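Local atomic coordinates of LHC domain-containing protein (Marichromatium purpuratum 984, PDB entry 6ZXA), a protein that probably harvests light in a membrane antenna complex, binding bacteriochlorophyll a and okenone and passing excitation energy to the reaction centre. Residues W22-W25 and T26-P30; L41-Q44 and M45-H49. All blocks are in the same frame, centred on the assembly; numbering follows the deposited sequence.

Both contacts are buried and local, lying in series along the chain with their centres about 24 Å apart and their nearest atoms about 10 Å apart. Interaction 1 closes a tight turn in the loop before helix 35-54, and its backbone bonds span mostly three residues. Interaction 2 lies on that helix, predicted to cross the membrane, where the bonds regularly span four. Residues 22-30 offer mainly aliphatic branches to the ring end of an okenone. Residues 41-49 add an amide, a histidine, a thioether and aromatic rings, which meet bacteriochlorophyll and okenone in several chemically distinct ways. Each contact also packs against the second subunit, another copy of this protein.

Interaction 1. Residues W22-W25 and T26-P30. With QSE (all-trans okenone), chain B.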
loop_
_atom_site.group_PDB
_atom_site.type_symbol
_atom_site.label_atom_id
_atom_site.label_comp_id
_atom_site.label_asym_id
_atom_site.label_seq_id
_atom_site.Cartn_x
_atom_site.Cartn_y
_atom_site.Cartn_z
ATOM N N TRP A 22 25.418 13.017 5.330
ATOM C CA TRP A 22 25.006 14.305 4.762
ATOM C C TRP A 22 25.034 14.217 3.247
ATOM O O TRP A 22 24.339 14.964 2.556
ATOM C CB TRP A 22 25.873 15.496 5.244
ATOM C CG TRP A 22 27.244 15.687 4.584
ATOM C CD1 TRP A 22 28.454 15.431 5.155
ATOM C CD2 TRP A 22 27.530 16.162 3.256
ATOM N NE1 TRP A 22 29.463 15.691 4.273
ATOM C CE2 TRP A 22 28.925 16.148 3.102
ATOM C CE3 TRP A 22 26.742 16.601 2.188
ATOM C CZ2 TRP A 22 29.548 16.551 1.928
ATOM C CZ3 TRP A 22 27.361 16.985 1.024
ATOM C CH2 TRP A 22 28.749 16.963 0.903
ATOM N N LYS A 23 25.742 13.224 2.738
ATOM C CA LYS A 23 25.915 13.033 1.315
ATOM C C LYS A 23 24.830 12.142 0.751
ATOM O O LYS A 23 24.571 12.181 -0.453
ATOM C CB LYS A 23 27.291 12.432 1.067
ATOM C CG LYS A 23 28.127 13.113 0.028
ATOM C CD LYS A 23 29.543 12.589 0.123
ATOM C CE LYS A 23 30.488 13.333 -0.792
ATOM N NZ LYS A 23 31.900 12.997 -0.482
ATOM N N ILE A 24 24.189 11.348 1.609
ATOM C CA ILE A 24 22.990 10.624 1.217
ATOM C C ILE A 24 21.910 11.597 0.766
ATOM O O ILE A 24 21.116 11.294 -0.129
ATOM C CB ILE A 24 22.512 9.727 2.375
ATOM C CG1 ILE A 24 21.455 8.750 1.881
ATOM C CG2 ILE A 24 21.967 10.551 3.531
ATOM C CD1 ILE A 24 21.963 7.776 0.898
ATOM N N TRP A 25 21.880 12.789 1.357
ATOM C CA TRP A 25 20.898 13.786 0.964
ATOM C C TRP A 25 21.214 14.433 -0.374
ATOM O O TRP A 25 20.459 15.302 -0.808
ATOM C CB TRP A 25 20.765 14.845 2.054
ATOM C CG TRP A 25 20.594 14.257 3.409
ATOM C CD1 TRP A 25 21.430 14.398 4.466
ATOM C CD2 TRP A 25 19.526 13.412 3.853
ATOM N NE1 TRP A 25 20.957 13.701 5.540
ATOM C CE2 TRP A 25 19.789 13.083 5.191
ATOM C CE3 TRP A 25 18.377 12.898 3.247
ATOM C CZ2 TRP A 25 18.944 12.274 5.939
ATOM C CZ3 TRP A 25 17.543 12.095 3.988
ATOM C CH2 TRP A 25 17.828 11.791 5.321
ATOM N N THR A 26 22.296 14.044 -1.037
ATOM C CA THR A 26 22.504 14.418 -2.428
ATOM C C THR A 26 21.850 13.434 -3.386
ATOM O O THR A 26 21.789 13.707 -4.587
ATOM C CB THR A 26 23.998 14.534 -2.747
ATOM O OG1 THR A 26 24.646 13.284 -2.498
ATOM C CG2 THR A 26 24.637 15.601 -1.897
ATOM N N VAL A 27 21.357 12.313 -2.878
ATOM C CA VAL A 27 20.563 11.370 -3.649
ATOM C C VAL A 27 19.110 11.377 -3.198
ATOM O O VAL A 27 18.198 11.459 -4.015
ATOM C CB VAL A 27 21.158 9.949 -3.563
ATOM C CG1 VAL A 27 20.337 8.993 -4.395
ATOM C CG2 VAL A 27 22.577 9.964 -4.029
ATOM N N ILE A 28 18.881 11.299 -1.898
ATOM C CA ILE A 28 17.539 11.287 -1.339
ATOM C C ILE A 28 17.110 12.726 -1.094
ATOM O O ILE A 28 17.689 13.418 -0.256
ATOM C CB ILE A 28 17.489 10.466 -0.043
ATOM C CG1 ILE A 28 17.883 9.019 -0.321
ATOM C CG2 ILE A 28 16.115 10.543 0.590
ATOM C CD1 ILE A 28 18.020 8.184 0.907
ATOM N N ASN A 29 16.105 13.181 -1.835
ATOM C CA ASN A 29 15.523 14.493 -1.603
ATOM C C ASN A 29 14.555 14.376 -0.438
ATOM O O ASN A 29 13.529 13.699 -0.568
ATOM C CB ASN A 29 14.812 15.005 -2.847
ATOM C CG ASN A 29 14.244 16.410 -2.678
ATOM O OD1 ASN A 29 14.144 16.934 -1.574
ATOM N ND2 ASN A 29 13.859 17.018 -3.785
ATOM N N PRO A 30 14.828 15.007 0.700
ATOM C CA PRO A 30 13.938 14.846 1.855
ATOM C C PRO A 30 12.592 15.517 1.699
ATOM O O PRO A 30 11.699 15.251 2.503
ATOM C CB PRO A 30 14.739 15.478 2.993
ATOM C CG PRO A 30 15.634 16.433 2.332
ATOM C CD PRO A 30 16.006 15.822 1.026
HETATM C C10 QSE B . 20.719 -4.358 -0.085
HETATM C C1 QSE B . 24.813 5.991 0.029
HETATM C C11 QSE B . 20.234 -5.255 -0.955
HETATM C C12 QSE B . 19.651 -6.455 -0.510
HETATM C C13 QSE B . 19.096 -7.445 -1.244
HETATM C C14 QSE B . 18.450 -8.527 -0.532
HETATM C C15 QSE B . 17.710 -9.525 -1.005
HETATM C C16 QSE B . 17.166 -10.463 -0.094
HETATM C C17 QSE B . 16.382 -11.534 -0.352
HETATM C C18 QSE B . 15.858 -12.281 0.771
HETATM C C19 QSE B . 14.988 -13.281 0.756
HETATM C C2 QSE B . 24.027 4.811 0.408
HETATM C C20 QSE B . 14.558 -13.905 1.950
HETATM C C21 QSE B . 13.700 -14.882 2.071
HETATM C C22 QSE B . 13.351 -15.397 3.423
HETATM C C23 QSE B . 12.322 -16.491 3.508
HETATM C C24 QSE B . 11.725 -16.760 4.889
HETATM C C25 QSE B . 23.158 2.677 2.081
HETATM C C26 QSE B . 21.770 -2.330 1.888
HETATM C C27 QSE B . 19.049 -7.443 -2.745
HETATM C C28 QSE B . 15.976 -11.950 -1.737
HETATM C C29 QSE B . 13.008 -15.519 0.909
HETATM C C3 QSE B . 23.998 3.592 -0.112
HETATM C C30 QSE B . 10.670 -15.758 5.358
HETATM C C31 QSE B . 10.121 -16.123 6.718
HETATM C C32 QSE B . 9.547 -15.606 4.349
HETATM C C34 QSE B . 25.530 6.672 1.016
HETATM C C35 QSE B . 26.216 7.829 0.718
HETATM C C36 QSE B . 26.228 8.348 -0.570
HETATM C C37 QSE B . 25.520 7.685 -1.580
HETATM C C38 QSE B . 24.811 6.509 -1.294
HETATM C C39 QSE B . 25.532 8.251 -2.976
HETATM C C4 QSE B . 23.422 2.484 0.616
HETATM C C40 QSE B . 27.016 9.594 -0.868
HETATM C C41 QSE B . 24.046 5.820 -2.392
HETATM C C43 QSE B . 10.956 -13.359 4.984
HETATM C C5 QSE B . 23.140 1.333 -0.031
HETATM C C6 QSE B . 22.611 0.147 0.532
HETATM C C7 QSE B . 22.321 -0.953 -0.154
HETATM C C8 QSE B . 21.787 -2.180 0.394
HETATM C C9 QSE B . 21.302 -3.125 -0.441
HETATM O O33 QSE B . 13.894 -14.956 4.419
HETATM O O42 QSE B . 11.425 -14.587 5.522
#
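Ile24 O accepts two backbone hydrogen bonds, from Val27 N at 2.9 Å and from Ile28 N, also at 2.9 Å, so one carbonyl closes a three-residue and a four-residue turn together. The bonds differ in direction: Ile28 N comes almost straight on, at a C=O...N angle of 163°, whereas Val27 N approaches from above the carbonyl plane at 123°. One residue earlier, Thr26 N bonds to Lys23 O at 3.0 Å. The first torsion of Thr26 (chi1 59°), which folds OG1 in between the backbone N and carbonyl carbon, points it back toward Lys23 O as well; a threonine hydroxyl can probably serve here as a second donor, though its modelled distance is doubtfully short.

The two branches of Ile24 serve different neighbours. CG2 sits over the centre of the Trp25 ring, while CG1 meets Ile28 CD1 at 3.6 Å. Ile28 divides its contacts likewise, its CG2 lying 4.0 Å from Trp25 CZ3, and its carbonyl oxygen sits at the edge of that indole, near the ring plane. Shortening Ile28 to an alanine is likely to open a gap between Ile24 CG1 and Trp25 CZ3, both losing an apolar neighbour. Trp25 NE1 is held by a polar side chain on a chain of another protein.

On the ligand side, Lys23 CB comes within 3.4 Å of okenone C40, Ile24 CD1 within 3.5 Å of C1 and Val27 CG2 within 3.6 Å of C39. Aliphatic carbon thus borders the methylated end ring of the carotenoid, and Trp25 lines a bacteriochlorophyll pocket with His17, Pro18 and Asp21. This is a short 3-10 turn forming part of a pigment pocket ahead of helix 35-54.

Interaction 2. Residues L41-Q44 and M45-H49; sequences LFVQ and MWLIH. With BCL (bacteriochlorophyll a), chain R.
Gln44 and Ile48, one turn apart on helix 35-54, predicted to span the membrane, line a bacteriochlorophyll a pocket together with Leu41, Met45 and His49. Gln44 NE2 donates to bacteriochlorophyll O1D at 3.2 Å with an angle of 157°; the chain, bent at chi2 (69°), carries the amide across Ile48. Ile48 lays CG1 against the macrocycle, 3.4 Å from C1D, an apolar branch suited to a flat pigment. Its CB also lies 3.7 Å from Gln44 NE2.

Elsewhere along the helix the side chains are aromatic or apolar. Phe42 sets its CB over the face of the Trp46 six-membered ring, a CH-pi contact 4.1 Å from the centroid, and Phe42 O lies above the same indole toward its rim. The two rings themselves meet obliquely. Met45 runs alongside Phe42: a turn at its last torsion (chi3 79°) brings CE to 3.5 Å from Phe42 CD1, with the sulfur in an oblique Met-aromatic contact. Val43 CG1 rests beside Leu47 CD1 at 3.7 Å. Regular four-residue backbone bonds, such as Trp46 N to Phe42 O, hold these spacings.

His49 ND1 bonds to Met45 O, which lies near the imidazole plane; the modelled 2.5 Å is short. The same oxygen takes His49 N from its opposite face. The pigment methyl CMD sits over the centre of the imidazole. His49 is the axial ligand of a different bacteriochlorophyll magnesium, and with ND1 tied to the helix, NE2 is the nitrogen left to face a metal. Gln44 OE1 accepts from Trp46 NE1 of the second subunit, while Gln44 NE2 also bonds to okenone O33. The few polar groups in this apolar setting therefore find hydrogen-bond partners, and the bond to Met45 O, if real at about this length, would probably limit the imidazole's rotation and might make His49 NE2 a somewhat stronger electron donor.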
loop_
_atom_site.group_PDB
_atom_site.type_symbol
_atom_site.label_atom_id
_atom_site.label_comp_id
_atom_site.label_asym_id
_atom_site.label_seq_id
_atom_site.Cartn_x
_atom_site.Cartn_y
_atom_site.Cartn_z
ATOM N N LEU A 41 8.940 4.245 9.816
ATOM C CA LEU A 41 9.221 4.246 11.247
ATOM C C LEU A 41 7.962 3.968 12.059
ATOM O O LEU A 41 8.017 3.281 13.079
ATOM C CB LEU A 41 9.848 5.573 11.664
ATOM C CG LEU A 41 11.330 5.778 11.345
ATOM C CD1 LEU A 41 11.839 7.056 11.984
ATOM C CD2 LEU A 41 12.163 4.593 11.788
ATOM N N PHE A 42 6.818 4.486 11.611
ATOM C CA PHE A 42 5.545 4.197 12.263
ATOM C C PHE A 42 5.195 2.715 12.175
ATOM O O PHE A 42 4.693 2.134 13.142
ATOM C CB PHE A 42 4.431 5.037 11.636
ATOM C CG PHE A 42 4.161 6.329 12.347
ATOM C CD1 PHE A 42 3.270 6.381 13.399
ATOM C CD2 PHE A 42 4.767 7.499 11.941
ATOM C CE1 PHE A 42 3.011 7.567 14.047
ATOM C CE2 PHE A 42 4.514 8.687 12.587
ATOM C CZ PHE A 42 3.635 8.721 13.640
ATOM N N VAL A 43 5.435 2.093 11.020
ATOM C CA VAL A 43 5.178 0.662 10.886
ATOM C C VAL A 43 6.080 -0.131 11.821
ATOM O O VAL A 43 5.635 -1.076 12.481
ATOM C CB VAL A 43 5.348 0.208 9.424
ATOM C CG1 VAL A 43 5.190 -1.298 9.320
ATOM C CG2 VAL A 43 4.351 0.900 8.531
ATOM N N GLN A 44 7.361 0.237 11.879
ATOM C CA GLN A 44 8.285 -0.392 12.815
ATOM C C GLN A 44 7.795 -0.245 14.247
ATOM O O GLN A 44 7.820 -1.199 15.029
ATOM C CB GLN A 44 9.676 0.220 12.663
ATOM C CG GLN A 44 10.574 0.027 13.868
ATOM C CD GLN A 44 10.994 -1.412 14.051
ATOM O OE1 GLN A 44 11.119 -2.154 13.086
ATOM N NE2 GLN A 44 11.209 -1.816 15.291
ATOM N N MET A 45 7.352 0.960 14.599
ATOM C CA MET A 45 6.811 1.229 15.923
ATOM C C MET A 45 5.633 0.314 16.236
ATOM O O MET A 45 5.580 -0.306 17.303
ATOM C CB MET A 45 6.410 2.700 15.999
ATOM C CG MET A 45 5.789 3.145 17.288
ATOM S SD MET A 45 5.124 4.806 17.145
ATOM C CE MET A 45 3.597 4.478 16.289
ATOM N N TRP A 46 4.695 0.192 15.297
ATOM C CA TRP A 46 3.531 -0.663 15.513
ATOM C C TRP A 46 3.929 -2.125 15.674
ATOM O O TRP A 46 3.381 -2.831 16.522
ATOM C CB TRP A 46 2.535 -0.505 14.363
ATOM C CG TRP A 46 1.862 0.826 14.320
ATOM C CD1 TRP A 46 1.405 1.541 15.375
ATOM C CD2 TRP A 46 1.572 1.605 13.155
ATOM N NE1 TRP A 46 0.850 2.714 14.950
ATOM C CE2 TRP A 46 0.939 2.778 13.587
ATOM C CE3 TRP A 46 1.782 1.418 11.789
ATOM C CZ2 TRP A 46 0.515 3.764 12.708
ATOM C CZ3 TRP A 46 1.367 2.395 10.922
ATOM C CH2 TRP A 46 0.738 3.556 11.381
ATOM N N LEU A 47 4.883 -2.597 14.872
ATOM C CA LEU A 47 5.249 -4.010 14.931
ATOM C C LEU A 47 5.989 -4.340 16.221
ATOM O O LEU A 47 5.687 -5.345 16.881
ATOM C CB LEU A 47 6.092 -4.387 13.712
ATOM C CG LEU A 47 5.341 -4.562 12.388
ATOM C CD1 LEU A 47 6.255 -4.313 11.225
ATOM C CD2 LEU A 47 4.736 -5.938 12.279
ATOM N N ILE A 48 6.954 -3.503 16.604
ATOM C CA ILE A 48 7.655 -3.738 17.858
ATOM C C ILE A 48 6.693 -3.608 19.030
ATOM O O ILE A 48 6.834 -4.318 20.026
ATOM C CB ILE A 48 8.878 -2.806 17.998
ATOM C CG1 ILE A 48 9.707 -3.168 19.226
ATOM C CG2 ILE A 48 8.479 -1.357 18.096
ATOM C CD1 ILE A 48 10.192 -4.572 19.251
ATOM N N HIS A 49 5.667 -2.763 18.920
ATOM C CA HIS A 49 4.703 -2.677 20.007
ATOM C C HIS A 49 3.819 -3.912 20.081
ATOM O O HIS A 49 3.533 -4.394 21.172
ATOM C CB HIS A 49 3.851 -1.429 19.867
ATOM C CG HIS A 49 4.510 -0.208 20.407
ATOM N ND1 HIS A 49 5.472 0.479 19.707
ATOM C CD2 HIS A 49 4.370 0.432 21.586
ATOM C CE1 HIS A 49 5.885 1.504 20.424
ATOM N NE2 HIS A 49 5.230 1.497 21.566
HETATM MG MG BCL R . 13.214 -2.000 21.713
HETATM C CHA BCL R . 11.960 0.645 19.916
HETATM C CHB BCL R . 16.097 -1.717 19.958
HETATM C CHC BCL R . 14.252 -4.894 23.064
HETATM C CHD BCL R . 10.031 -2.614 22.944
HETATM N NA BCL R . 13.887 -0.718 20.107
HETATM C C1A BCL R . 13.265 0.399 19.601
HETATM C C2A BCL R . 14.214 1.243 18.817
HETATM C C3A BCL R . 15.394 0.303 18.596
HETATM C C4A BCL R . 15.186 -0.736 19.640
HETATM C CMA BCL R . 15.385 -0.298 17.198
HETATM C CAA BCL R . 14.589 2.524 19.560
HETATM C CBA BCL R . 15.855 3.270 19.123
HETATM C CGA BCL R . 16.963 3.149 20.122
HETATM O O1A BCL R . 17.094 3.803 21.074
HETATM O O2A BCL R . 17.823 2.214 19.893
HETATM N NB BCL R . 14.903 -3.154 21.536
HETATM C C1B BCL R . 16.009 -2.857 20.763
HETATM C C2B BCL R . 16.982 -3.846 20.920
HETATM C C3B BCL R . 16.470 -4.804 21.800
HETATM C C4B BCL R . 15.176 -4.302 22.196
HETATM C CMB BCL R . 18.323 -3.794 20.220
HETATM C CAB BCL R . 17.009 -6.066 22.263
HETATM O OBB BCL R . 16.860 -6.461 23.424
HETATM C CBB BCL R . 17.779 -6.981 21.348
HETATM N NC BCL R . 12.253 -3.560 22.785
HETATM C C1C BCL R . 12.931 -4.572 23.395
HETATM C C2C BCL R . 12.063 -5.443 24.215
HETATM C C3C BCL R . 10.762 -4.649 24.284
HETATM C C4C BCL R . 10.997 -3.515 23.330
HETATM C CMC BCL R . 11.896 -6.818 23.618
HETATM C CAC BCL R . 10.391 -4.202 25.717
HETATM C CBC BCL R . 9.890 -5.340 26.554
HETATM N ND BCL R . 11.360 -1.236 21.459
HETATM C C1D BCL R . 10.158 -1.486 22.091
HETATM C C2D BCL R . 9.193 -0.538 21.739
HETATM C C3D BCL R . 9.832 0.339 20.892
HETATM C C4D BCL R . 11.127 -0.105 20.749
HETATM C CMD BCL R . 7.774 -0.532 22.205
HETATM C CAD BCL R . 9.656 1.375 19.956
HETATM O OBD BCL R . 8.645 1.984 19.628
HETATM C CBD BCL R . 11.021 1.695 19.317
HETATM C CGD BCL R . 10.907 1.705 17.851
HETATM O O1D BCL R . 11.151 0.776 17.125
HETATM O O2D BCL R . 10.497 2.856 17.367
HETATM C CED BCL R . 10.295 2.971 15.941
HETATM C C1 BCL R . 18.908 2.067 20.868
HETATM C C2 BCL R . 18.676 0.709 21.500
HETATM C C3 BCL R . 17.941 0.541 22.555
HETATM C C4 BCL R . 17.227 1.650 23.300
HETATM C C5 BCL R . 17.743 -0.846 23.138
HETATM C C6 BCL R . 18.939 -1.440 23.853
HETATM C C7 BCL R . 18.671 -2.881 24.264
HETATM C C8 BCL R . 19.693 -3.495 25.214
HETATM C C9 BCL R . 19.330 -4.956 25.520
HETATM C C10 BCL R . 19.743 -2.705 26.530
HETATM C C11 BCL R . 18.449 -2.443 27.307
HETATM C C12 BCL R . 18.625 -1.953 28.760
HETATM C C13 BCL R . 19.112 -0.505 28.982
HETATM C C14 BCL R . 18.403 0.467 28.039
HETATM C C15 BCL R . 20.652 -0.347 28.777
HETATM C C16 BCL R . 21.573 0.794 29.270
HETATM C C17 BCL R . 21.330 2.301 29.060
HETATM C C18 BCL R . 21.182 2.815 27.640
HETATM C C19 BCL R . 22.375 2.266 26.837
HETATM C C20 BCL R . 21.162 4.343 27.554
#